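O-methyltransferase family 2 (Planctopirus limnophila, PDB 5I2H) probably transfers a methyl group from S-adenosyl-L-methionine to a hydroxyl of a small aromatic substrate, and binds the flavone apigenin. Local coordinates at residues D44-E48 / S49-L53; R159-T162 / L163-G167; T309-L312 / E313-L316. All blocks are in the same frame, centred on the assembly; numbering follows the deposited sequence. Where two conformers were deposited one is given.

Interaction 1: residues D44-E48 / S49-L53; sequences DILNE and SPLSL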
ATOM      1  N   ASP A  44      12.256  18.876  -0.506  1.00 19.65           N
ATOM      2  CA  ASP A  44      13.332  19.849  -0.463  1.00 20.71           C
ATOM      3  C   ASP A  44      12.831  21.227  -0.881  1.00 21.94           C
ATOM      4  O   ASP A  44      13.282  22.249  -0.334  1.00 23.21           O
ATOM      5  CB  ASP A  44      14.485  19.371  -1.343  1.00 21.81           C
ATOM      6  CG  ASP A  44      15.156  18.103  -0.811  1.00 25.88           C
ATOM      7  OD1 ASP A  44      15.329  17.974   0.413  1.00 25.21           O
ATOM      8  OD2 ASP A  44      15.490  17.215  -1.623  1.00 30.91           O
ATOM      9  N   ILE A  45      11.885  21.282  -1.824  1.00 18.74           N
ATOM     10  CA  ILE A  45      11.349  22.573  -2.243  1.00 18.05           C
ATOM     11  C   ILE A  45      10.529  23.205  -1.121  1.00 18.53           C
ATOM     12  O   ILE A  45      10.748  24.361  -0.740  1.00 18.57           O
ATOM     13  CB  ILE A  45      10.529  22.416  -3.530  1.00 18.49           C
ATOM     14  CG1 ILE A  45      11.474  22.118  -4.695  1.00 20.03           C
ATOM     15  CG2 ILE A  45       9.674  23.660  -3.774  1.00 18.27           C
ATOM     16  CD1 ILE A  45      10.769  21.727  -5.976  1.00 20.76           C
ATOM     17  N   LEU A  46       9.592  22.449  -0.549  1.00 17.01           N
ATOM     18  CA  LEU A  46       8.709  23.056   0.436  1.00 17.86           C
ATOM     19  C   LEU A  46       9.416  23.321   1.760  1.00 20.25           C
ATOM     20  O   LEU A  46       8.976  24.191   2.528  1.00 22.64           O
ATOM     21  CB  LEU A  46       7.474  22.175   0.625  1.00 17.12           C
ATOM     22  CG  LEU A  46       6.420  22.335  -0.484  1.00 19.18           C
ATOM     23  CD1 LEU A  46       5.406  21.220  -0.366  1.00 19.86           C
ATOM     24  CD2 LEU A  46       5.698  23.668  -0.392  1.00 18.80           C
ATOM     25  N   ASN A  47      10.524  22.623   2.020  1.00 18.51           N
ATOM     26  CA  ASN A  47      11.311  22.903   3.215  1.00 20.79           C
ATOM     27  C   ASN A  47      11.800  24.341   3.255  1.00 20.41           C
ATOM     28  O   ASN A  47      11.972  24.911   4.340  1.00 20.91           O
ATOM     29  CB  ASN A  47      12.509  21.980   3.288  1.00 23.32           C
ATOM     30  CG  ASN A  47      13.336  22.239   4.509  1.00 26.97           C
ATOM     31  OD1 ASN A  47      14.531  22.564   4.410  1.00 30.86           O
ATOM     32  ND2 ASN A  47      12.697  22.176   5.682  1.00 28.13           N
ATOM     33  N   GLU A  48      12.061  24.930   2.089  1.00 19.93           N
ATOM     34  CA  GLU A  48      12.495  26.317   2.040  1.00 24.08           C
ATOM     35  C   GLU A  48      11.462  27.250   2.628  1.00 24.70           C
ATOM     36  O   GLU A  48      11.810  28.219   3.312  1.00 28.35           O
ATOM     37  CB  GLU A  48      12.752  26.737   0.603  1.00 25.98           C
ATOM     38  CG  GLU A  48      13.726  25.898  -0.127  1.00 30.55           C
ATOM     39  CD  GLU A  48      14.223  26.623  -1.370  1.00 36.59           C
ATOM     40  OE1 GLU A  48      14.291  27.873  -1.319  1.00 37.55           O
ATOM     41  OE2 GLU A  48      14.515  25.947  -2.383  1.00 40.42           O
ATOM     42  N   SER A  49      10.191  27.013   2.322  1.00 22.13           N
ATOM     43  CA  SER A  49       9.118  27.928   2.661  1.00 23.45           C
ATOM     44  C   SER A  49       7.784  27.334   2.227  1.00 23.31           C
ATOM     45  O   SER A  49       7.708  26.658   1.192  1.00 24.23           O
ATOM     46  CB  SER A  49       9.341  29.283   1.988  1.00 27.26           C
ATOM     47  OG  SER A  49       8.108  29.842   1.634  1.00 29.47           O
ATOM     48  N   PRO A  50       6.714  27.562   2.985  1.00 21.54           N
ATOM     49  CA  PRO A  50       5.387  27.169   2.505  1.00 20.82           C
ATOM     50  C   PRO A  50       5.068  27.883   1.196  1.00 18.12           C
ATOM     51  O   PRO A  50       5.530  28.995   0.946  1.00 21.29           O
ATOM     52  CB  PRO A  50       4.445  27.607   3.637  1.00 21.57           C
ATOM     53  CG  PRO A  50       5.295  27.901   4.791  1.00 22.58           C
ATOM     54  CD  PRO A  50       6.670  28.217   4.299  1.00 21.01           C
ATOM     55  N   LEU A  51       4.261  27.233   0.356  1.00 20.46           N
ATOM     56  CA  LEU A  51       3.855  27.793  -0.927  1.00 22.13           C
ATOM     57  C   LEU A  51       2.365  27.604  -1.147  1.00 23.97           C
ATOM     58  O   LEU A  51       1.785  26.599  -0.730  1.00 25.61           O
ATOM     59  CB  LEU A  51       4.568  27.136  -2.107  1.00 22.11           C
ATOM     60  CG  LEU A  51       6.071  27.209  -2.169  1.00 23.34           C
ATOM     61  CD1 LEU A  51       6.549  26.368  -3.310  1.00 24.90           C
ATOM     62  CD2 LEU A  51       6.538  28.697  -2.342  1.00 23.47           C
ATOM     63  N   SER A  52       1.767  28.560  -1.850  1.00 25.60           N
ATOM     64  CA  SER A  52       0.418  28.386  -2.359  1.00 28.05           C
ATOM     65  C   SER A  52       0.381  27.263  -3.388  1.00 28.26           C
ATOM     66  O   SER A  52       1.404  26.882  -3.977  1.00 27.39           O
ATOM     67  CB  SER A  52      -0.080  29.673  -3.021  1.00 28.99           C
ATOM     68  OG  SER A  52       0.452  29.784  -4.330  1.00 30.89           O
ATOM     69  N   LEU A  53      -0.827  26.733  -3.609  1.00 28.72           N
ATOM     70  CA  LEU A  53      -0.986  25.694  -4.620  1.00 29.92           C
ATOM     71  C   LEU A  53      -0.536  26.196  -5.983  1.00 29.22           C
ATOM     72  O   LEU A  53       0.152  25.483  -6.725  1.00 29.06           O
ATOM     73  CB  LEU A  53      -2.436  25.229  -4.671  1.00 32.07           C
ATOM     74  CG  LEU A  53      -2.686  24.072  -5.628  1.00 34.22           C
ATOM     75  CD1 LEU A  53      -2.225  22.739  -5.015  1.00 35.40           C
ATOM     76  CD2 LEU A  53      -4.139  24.031  -6.019  1.00 36.07           C
TER
HETATM   77  O   HOH W   1       9.337  26.699  -1.030  1.00 30.59           O

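Interaction 2: residues R159-T162 / L163-G167; sequences RFLT and LSLAG. With AGI (5,7-dihydroxy-2-(4-hydroxyphenyl)-4H-chromen-4-one), chain C.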
ATOM      1  N   ARG A 159     -15.217  -5.913 -22.692  0.56 23.55           N
ATOM      2  CA  ARG A 159     -15.831  -6.917 -21.822  0.56 24.53           C
ATOM      3  C   ARG A 159     -14.981  -7.158 -20.586  0.56 24.69           C
ATOM      4  O   ARG A 159     -15.484  -7.148 -19.454  0.56 24.26           O
ATOM      5  CB  ARG A 159     -16.040  -8.245 -22.559  0.56 25.35           C
ATOM      6  CG  ARG A 159     -16.719  -9.286 -21.657  0.56 26.20           C
ATOM      7  CD  ARG A 159     -16.769 -10.686 -22.230  0.56 26.98           C
ATOM      8  NE  ARG A 159     -15.442 -11.289 -22.292  0.56 28.08           N
ATOM      9  CZ  ARG A 159     -14.741 -11.416 -23.413  0.56 27.44           C
ATOM     10  NH1 ARG A 159     -13.526 -11.955 -23.378  0.56 28.10           N
ATOM     11  NH2 ARG A 159     -15.258 -10.998 -24.565  0.56 25.87           N
ATOM     12  N   PHE A 160     -13.684  -7.390 -20.792  1.00 25.60           N
ATOM     13  CA  PHE A 160     -12.785  -7.659 -19.673  1.00 29.09           C
ATOM     14  C   PHE A 160     -12.842  -6.531 -18.638  1.00 26.19           C
ATOM     15  O   PHE A 160     -12.998  -6.777 -17.428  1.00 26.57           O
ATOM     16  CB  PHE A 160     -11.356  -7.860 -20.221  1.00 33.73           C
ATOM     17  CG  PHE A 160     -10.304  -8.034 -19.163  1.00 39.66           C
ATOM     18  CD1 PHE A 160     -10.080  -9.288 -18.589  1.00 43.55           C
ATOM     19  CD2 PHE A 160      -9.525  -6.955 -18.750  1.00 42.00           C
ATOM     20  CE1 PHE A 160      -9.107  -9.468 -17.601  1.00 45.55           C
ATOM     21  CE2 PHE A 160      -8.547  -7.114 -17.764  1.00 45.13           C
ATOM     22  CZ  PHE A 160      -8.337  -8.381 -17.181  1.00 46.46           C
ATOM     23  N   LEU A 161     -12.775  -5.282 -19.103  1.00 21.59           N
ATOM     24  CA  LEU A 161     -12.834  -4.171 -18.170  1.00 20.37           C
ATOM     25  C   LEU A 161     -14.213  -4.068 -17.529  1.00 17.87           C
ATOM     26  O   LEU A 161     -14.320  -3.863 -16.315  1.00 18.18           O
ATOM     27  CB  LEU A 161     -12.461  -2.866 -18.870  1.00 21.59           C
ATOM     28  CG  LEU A 161     -12.597  -1.637 -17.967  1.00 26.87           C
ATOM     29  CD1 LEU A 161     -11.822  -1.841 -16.641  1.00 28.89           C
ATOM     30  CD2 LEU A 161     -12.121  -0.362 -18.696  1.00 30.00           C
ATOM     31  N   THR A 162     -15.282  -4.208 -18.316  1.00 16.12           N
ATOM     32  CA  THR A 162     -16.613  -4.117 -17.726  1.00 13.86           C
ATOM     33  C   THR A 162     -16.831  -5.199 -16.669  1.00 14.67           C
ATOM     34  O   THR A 162     -17.362  -4.917 -15.586  1.00 15.68           O
ATOM     35  CB  THR A 162     -17.689  -4.182 -18.823  1.00 14.17           C
ATOM     36  OG1 THR A 162     -17.490  -3.065 -19.691  1.00 17.05           O
ATOM     37  CG2 THR A 162     -19.123  -4.073 -18.222  1.00 16.36           C
ATOM     38  N   LEU A 163     -16.442  -6.445 -16.964  1.00 14.99           N
ATOM     39  CA  LEU A 163     -16.640  -7.516 -15.987  1.00 18.36           C
ATOM     40  C   LEU A 163     -15.763  -7.328 -14.759  1.00 19.64           C
ATOM     41  O   LEU A 163     -16.122  -7.798 -13.677  1.00 21.18           O
ATOM     42  CB  LEU A 163     -16.391  -8.883 -16.624  1.00 19.61           C
ATOM     43  CG  LEU A 163     -17.501  -9.288 -17.613  1.00 22.44           C
ATOM     44  CD1 LEU A 163     -17.087 -10.566 -18.383  1.00 23.66           C
ATOM     45  CD2 LEU A 163     -18.869  -9.477 -16.880  1.00 23.25           C
ATOM     46  N   SER A 164     -14.621  -6.652 -14.894  1.00 21.49           N
ATOM     47  CA  SER A 164     -13.790  -6.387 -13.721  1.00 23.55           C
ATOM     48  C   SER A 164     -14.426  -5.352 -12.808  1.00 23.27           C
ATOM     49  O   SER A 164     -14.456  -5.526 -11.581  1.00 27.69           O
ATOM     50  CB  SER A 164     -12.407  -5.939 -14.162  1.00 27.20           C
ATOM     51  OG  SER A 164     -11.805  -6.998 -14.897  1.00 28.22           O
ATOM     52  N   LEU A 165     -14.930  -4.261 -13.367  1.00 19.09           N
ATOM     53  CA  LEU A 165     -15.649  -3.302 -12.530  1.00 21.04           C
ATOM     54  C   LEU A 165     -16.974  -3.859 -12.010  1.00 18.66           C
ATOM     55  O   LEU A 165     -17.486  -3.367 -10.997  1.00 18.27           O
ATOM     56  CB  LEU A 165     -15.892  -2.000 -13.295  1.00 24.32           C
ATOM     57  CG  LEU A 165     -14.606  -1.347 -13.849  1.00 27.18           C
ATOM     58  CD1 LEU A 165     -14.844   0.057 -14.371  1.00 28.54           C
ATOM     59  CD2 LEU A 165     -13.457  -1.337 -12.862  1.00 29.75           C
ATOM     60  N   ALA A 166     -17.542  -4.874 -12.668  1.00 16.68           N
ATOM     61  CA  ALA A 166     -18.838  -5.384 -12.235  1.00 13.36           C
ATOM     62  C   ALA A 166     -18.759  -6.010 -10.852  1.00 10.35           C
ATOM     63  O   ALA A 166     -19.752  -5.976 -10.107  1.00 10.84           O
ATOM     64  CB  ALA A 166     -19.376  -6.393 -13.249  1.00 13.69           C
ATOM     65  N   GLY A 167     -17.604  -6.586 -10.484  1.00 11.05           N
ATOM     66  CA  GLY A 167     -17.487  -7.162  -9.147  1.00 11.72           C
ATOM     67  C   GLY A 167     -17.710  -6.123  -8.057  1.00  9.74           C
ATOM     68  O   GLY A 167     -18.386  -6.386  -7.053  1.00 10.37           O
TER
HETATM   69  CAG AGI C 501      -9.157   0.796 -15.922  1.00 46.44           C
HETATM   70  CAE AGI C 501      -8.159   0.167 -16.661  1.00 47.01           C
HETATM   71  CAM AGI C 501      -7.873   0.631 -17.942  1.00 47.54           C
HETATM   72  OAB AGI C 501      -6.888   0.003 -18.647  1.00 48.49           O
HETATM   73  CAF AGI C 501      -8.582   1.718 -18.483  1.00 47.10           C
HETATM   74  CAH AGI C 501      -9.583   2.351 -17.739  1.00 46.65           C
HETATM   75  CAP AGI C 501      -9.864   1.879 -16.455  1.00 45.12           C
HETATM   76  CAQ AGI C 501     -10.901   2.461 -15.559  1.00 42.50           C
HETATM   77  OAL AGI C 501     -10.795   2.011 -14.264  1.00 40.41           O
HETATM   78  CAJ AGI C 501     -11.898   3.368 -15.961  1.00 40.70           C
HETATM   79  CAR AGI C 501     -12.823   3.851 -15.016  1.00 38.44           C
HETATM   80  OAA AGI C 501     -13.731   4.647 -15.362  1.00 34.76           O
HETATM   81  CAT AGI C 501     -12.726   3.368 -13.588  1.00 38.64           C
HETATM   82  CAS AGI C 501     -11.639   2.415 -13.268  1.00 38.35           C
HETATM   83  CAK AGI C 501     -11.469   1.927 -11.985  1.00 35.64           C
HETATM   84  CAN AGI C 501     -12.325   2.328 -10.978  1.00 34.15           C
HETATM   85  OAC AGI C 501     -12.119   1.802  -9.748  1.00 31.85           O
HETATM   86  CAI AGI C 501     -13.382   3.223 -11.204  1.00 35.47           C
HETATM   87  CAO AGI C 501     -13.628   3.764 -12.455  1.00 36.68           C
HETATM   88  OAD AGI C 501     -14.658   4.618 -12.599  1.00 36.69           O

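Interaction 3: residues T309-L312 / E313-L316; sequences TGPL and EIAL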
ATOM      1  N   THR A 309      -7.449  16.873   1.626  1.00 13.03           N
ATOM      2  CA  THR A 309      -6.294  16.378   2.355  1.00 11.51           C
ATOM      3  C   THR A 309      -6.420  14.914   2.734  1.00 12.60           C
ATOM      4  O   THR A 309      -5.560  14.400   3.456  1.00 13.29           O
ATOM      5  CB  THR A 309      -6.065  17.201   3.626  1.00 12.32           C
ATOM      6  OG1 THR A 309      -7.258  17.159   4.425  1.00 13.94           O
ATOM      7  CG2 THR A 309      -5.728  18.640   3.257  1.00 13.15           C
ATOM      8  N   GLY A 310      -7.475  14.250   2.320  1.00 11.65           N
ATOM      9  CA  GLY A 310      -7.687  12.865   2.680  1.00 11.87           C
ATOM     10  C   GLY A 310      -9.135  12.522   2.361  1.00 11.40           C
ATOM     11  O   GLY A 310      -9.832  13.300   1.667  1.00 11.95           O
ATOM     12  N   PRO A 311      -9.599  11.352   2.823  1.00 12.63           N
ATOM     13  CA  PRO A 311      -8.802  10.374   3.572  1.00 12.44           C
ATOM     14  C   PRO A 311      -7.816   9.619   2.684  1.00 12.23           C
ATOM     15  O   PRO A 311      -7.921   9.655   1.450  1.00 11.30           O
ATOM     16  CB  PRO A 311      -9.860   9.423   4.141  1.00 15.69           C
ATOM     17  CG  PRO A 311     -11.027   9.554   3.195  1.00 18.44           C
ATOM     18  CD  PRO A 311     -10.989  10.914   2.595  1.00 14.48           C
ATOM     19  N   LEU A 312      -6.885   8.927   3.338  1.00 11.48           N
ATOM     20  CA  LEU A 312      -5.793   8.261   2.634  1.00 10.59           C
ATOM     21  C   LEU A 312      -6.314   7.300   1.565  1.00 10.91           C
ATOM     22  O   LEU A 312      -5.810   7.281   0.433  1.00 12.16           O
ATOM     23  CB  LEU A 312      -4.901   7.511   3.636  1.00  9.91           C
ATOM     24  CG  LEU A 312      -3.698   6.799   2.993  1.00 13.10           C
ATOM     25  CD1 LEU A 312      -2.794   7.797   2.238  1.00 12.89           C
ATOM     26  CD2 LEU A 312      -2.891   6.009   4.045  1.00 14.61           C
ATOM     27  N   GLU A 313      -7.290   6.459   1.911  1.00 11.45           N
ATOM     28  CA  GLU A 313      -7.675   5.448   0.931  1.00 12.25           C
ATOM     29  C   GLU A 313      -8.263   6.094  -0.331  1.00 12.25           C
ATOM     30  O   GLU A 313      -8.044   5.576  -1.440  1.00 13.67           O
ATOM     31  CB  GLU A 313      -8.630   4.421   1.547  1.00 17.43           C
ATOM     32  CG  GLU A 313      -9.894   4.990   2.102  1.00 23.13           C
ATOM     33  CD  GLU A 313      -9.783   5.466   3.573  1.00 28.78           C
ATOM     34  OE1 GLU A 313      -8.669   5.669   4.113  1.00 24.31           O
ATOM     35  OE2 GLU A 313     -10.864   5.628   4.188  1.00 35.74           O
ATOM     36  N   ILE A 314      -8.942   7.251  -0.196  1.00 11.05           N
ATOM     37  CA  ILE A 314      -9.502   7.929  -1.375  1.00  9.59           C
ATOM     38  C   ILE A 314      -8.395   8.677  -2.108  1.00  8.08           C
ATOM     39  O   ILE A 314      -8.397   8.743  -3.349  1.00 10.23           O
ATOM     40  CB  ILE A 314     -10.671   8.866  -0.994  1.00 11.59           C
ATOM     41  CG1 ILE A 314     -11.761   8.100  -0.237  1.00 13.43           C
ATOM     42  CG2 ILE A 314     -11.293   9.539  -2.232  1.00  9.74           C
ATOM     43  CD1 ILE A 314     -12.153   6.786  -0.895  1.00 14.18           C
ATOM     44  N   ALA A 315      -7.410   9.203  -1.371  1.00  8.20           N
ATOM     45  CA  ALA A 315      -6.300   9.892  -2.027  1.00  8.65           C
ATOM     46  C   ALA A 315      -5.476   8.914  -2.874  1.00 10.15           C
ATOM     47  O   ALA A 315      -4.989   9.271  -3.966  1.00  9.39           O
ATOM     48  CB  ALA A 315      -5.443  10.597  -0.970  1.00  9.92           C
ATOM     49  N   LEU A 316      -5.325   7.672  -2.411  1.00  9.22           N
ATOM     50  CA  LEU A 316      -4.588   6.698  -3.224  1.00  9.82           C
ATOM     51  C   LEU A 316      -5.409   6.253  -4.426  1.00 10.95           C
ATOM     52  O   LEU A 316      -4.882   6.122  -5.535  1.00 11.66           O
ATOM     53  CB  LEU A 316      -4.157   5.491  -2.377  1.00  9.58           C
ATOM     54  CG  LEU A 316      -3.176   5.842  -1.229  1.00 11.07           C
ATOM     55  CD1 LEU A 316      -2.734   4.564  -0.492  1.00 10.79           C
ATOM     56  CD2 LEU A 316      -1.919   6.607  -1.779  1.00 11.37           C
TER

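Interaction 1: residues D44-E48 / S49-L53
Leu51 turns back toward the end of helix 42-48 and lays its side chain against Leu46 and Ile45. Its CB is the first atom to meet the helix, 4.0 Å from CD2 of Leu46. CG follows at the same separation from that methyl. At the tip, CD1 of Leu51 touches two methyls, 4.1 Å from CD2 of Leu46 and 4.2 Å from CG2 of Ile45. CG of Leu51 lies anti to its own carbonyl carbon (chi1 -60°), which places CG and CD1 against the Leu46 methyl. The side chains of Ile45 and Leu51 cross at about a right angle and meet methyl to methyl. CD2 of Leu46 also rests against the backbone, 3.9 Å from N of Leu51.

The polar side of the turn has one weak direct bond and a water bridge. Ser49 N gives the weak bond to Leu46 O, with an N-H...O angle of 132°. The water donates to Ile45 O at 2.7 Å and to Ser49 O at 2.8 Å, bridging two carbonyls that could not bond to each other. The hydroxyl of Ser49 bonds locally, its OG donating to Pro50 O at 2.8 Å, tilted 30° from the carbonyl plane.

Leu51 also pairs by backbone hydrogen bonds with Ile88, and Leu46 packs on Leu90 of strand 88-90. Ser52 then N-caps the next helix, its OG bonded to Glu55 N. This is the link from helix 42-48 to the helix-turn-helix pair 53-60 and 64-76, its extended part paired with the wing, consistent with the winged-helix fold of O-methyltransferase dimerisation domains.

Interaction 2: residues R159-T162 / L163-G167
Leu161 and Leu165 sit one helical turn apart and meet through their branches, CD1 of Leu161 lying 4.0 Å from CG of Leu165. Both also touch the bound apigenin. Leu161 CG is anti to the backbone N (chi1 176°), and this carries its methyls to the hydroxyphenyl ring, with CD1 3.8 Å from CAG of the ligand. Leu165 meets the chromenone part, its CD2 3.9 Å from CAK. The aliphatic stem of Arg159 makes a second packing contact: its CG lies 3.5 Å from Leu163 CD1, which also sits at the guanidinium edge, near its plane. The charged end of Arg159 forms a salt bridge with Asp156.

Leu161 and Leu165 form the face of helix 154-179 that lines the flavone pocket; Arg159 and Leu163 are turned to helix 229-241. Arg168 from the same helix as the leucines, together with His273 and Tyr317, hydrogen-bonds the ligand, as does Tyr109 of the second subunit. Leu165 packs on that same Tyr109.

Phe160 O is gripped twice by Ser164. Ser164 N bonds to Phe160 O at 3.0 Å and Ser164 OG to the same oxygen at 2.8 Å, from opposite faces of the carbonyl plane. That hydroxyl also lies over the centre of the Phe160 ring, 4.3 Å above it. Thr162 OG1 bonds back to Ala158 O.

Interaction 3: residues T309-L312 / E313-L316
The carbonyl oxygen of Pro311 receives two backbone donors at the start of helix 312-324. Ala315 N bonds to Pro311 O at 2.9 Å with an angle of 156°, and Ile314 N adds a weak bond to Pro311 O at 3.1 Å. Pro311 occupies the N-cap position and follows a cis peptide bond. Its ring lies alongside Ile314, both pointing the same way, with CG 3.8 Å from CG1 of Ile314. Glu313 folds back to the CB and CG edge of the proline, the two side chains crossing at a slant. Its CG stands between the backbone N and the carbonyl carbon (chi1 59°), and the chain bends at chi2, bringing Glu313 OE2 to 3.9 Å from Pro311 CB. The carboxylate thus sits by the first turn, where the helix dipole would probably favour its negative charge. With an alanine here the carboxylate is gone, so Pro311 CB and His355 would probably lose a packing partner and the helix start a nearby negative charge. One turn on, Leu312 CD1 meets Leu316 CG at 4.0 Å. Ala315 and Leu312 face helix 64-76, touching Ala76, and Leu312 also packs on Leu23 of the second subunit. Ile314 rests on Leu304 in the loop that follows strand 296-301.

The three contacts follow one another along the chain and do not touch. Interaction 1 belongs to the dimerisation domain, with its centre about 42 Å from that of interaction 2, on the opposite side of the chain's centre. Interaction 2 is the one in direct contact with apigenin. Interaction 3 lies nearer the middle, its centre about 21 Å from that of interaction 1 and about 24 Å from that of interaction 2. It starts helix 312-324, which carries the pocket residues Tyr317 and Leu324. The side chain of Ile314 is still about 10 Å from the ligand. Interactions 2 and 3 both also touch the second subunit.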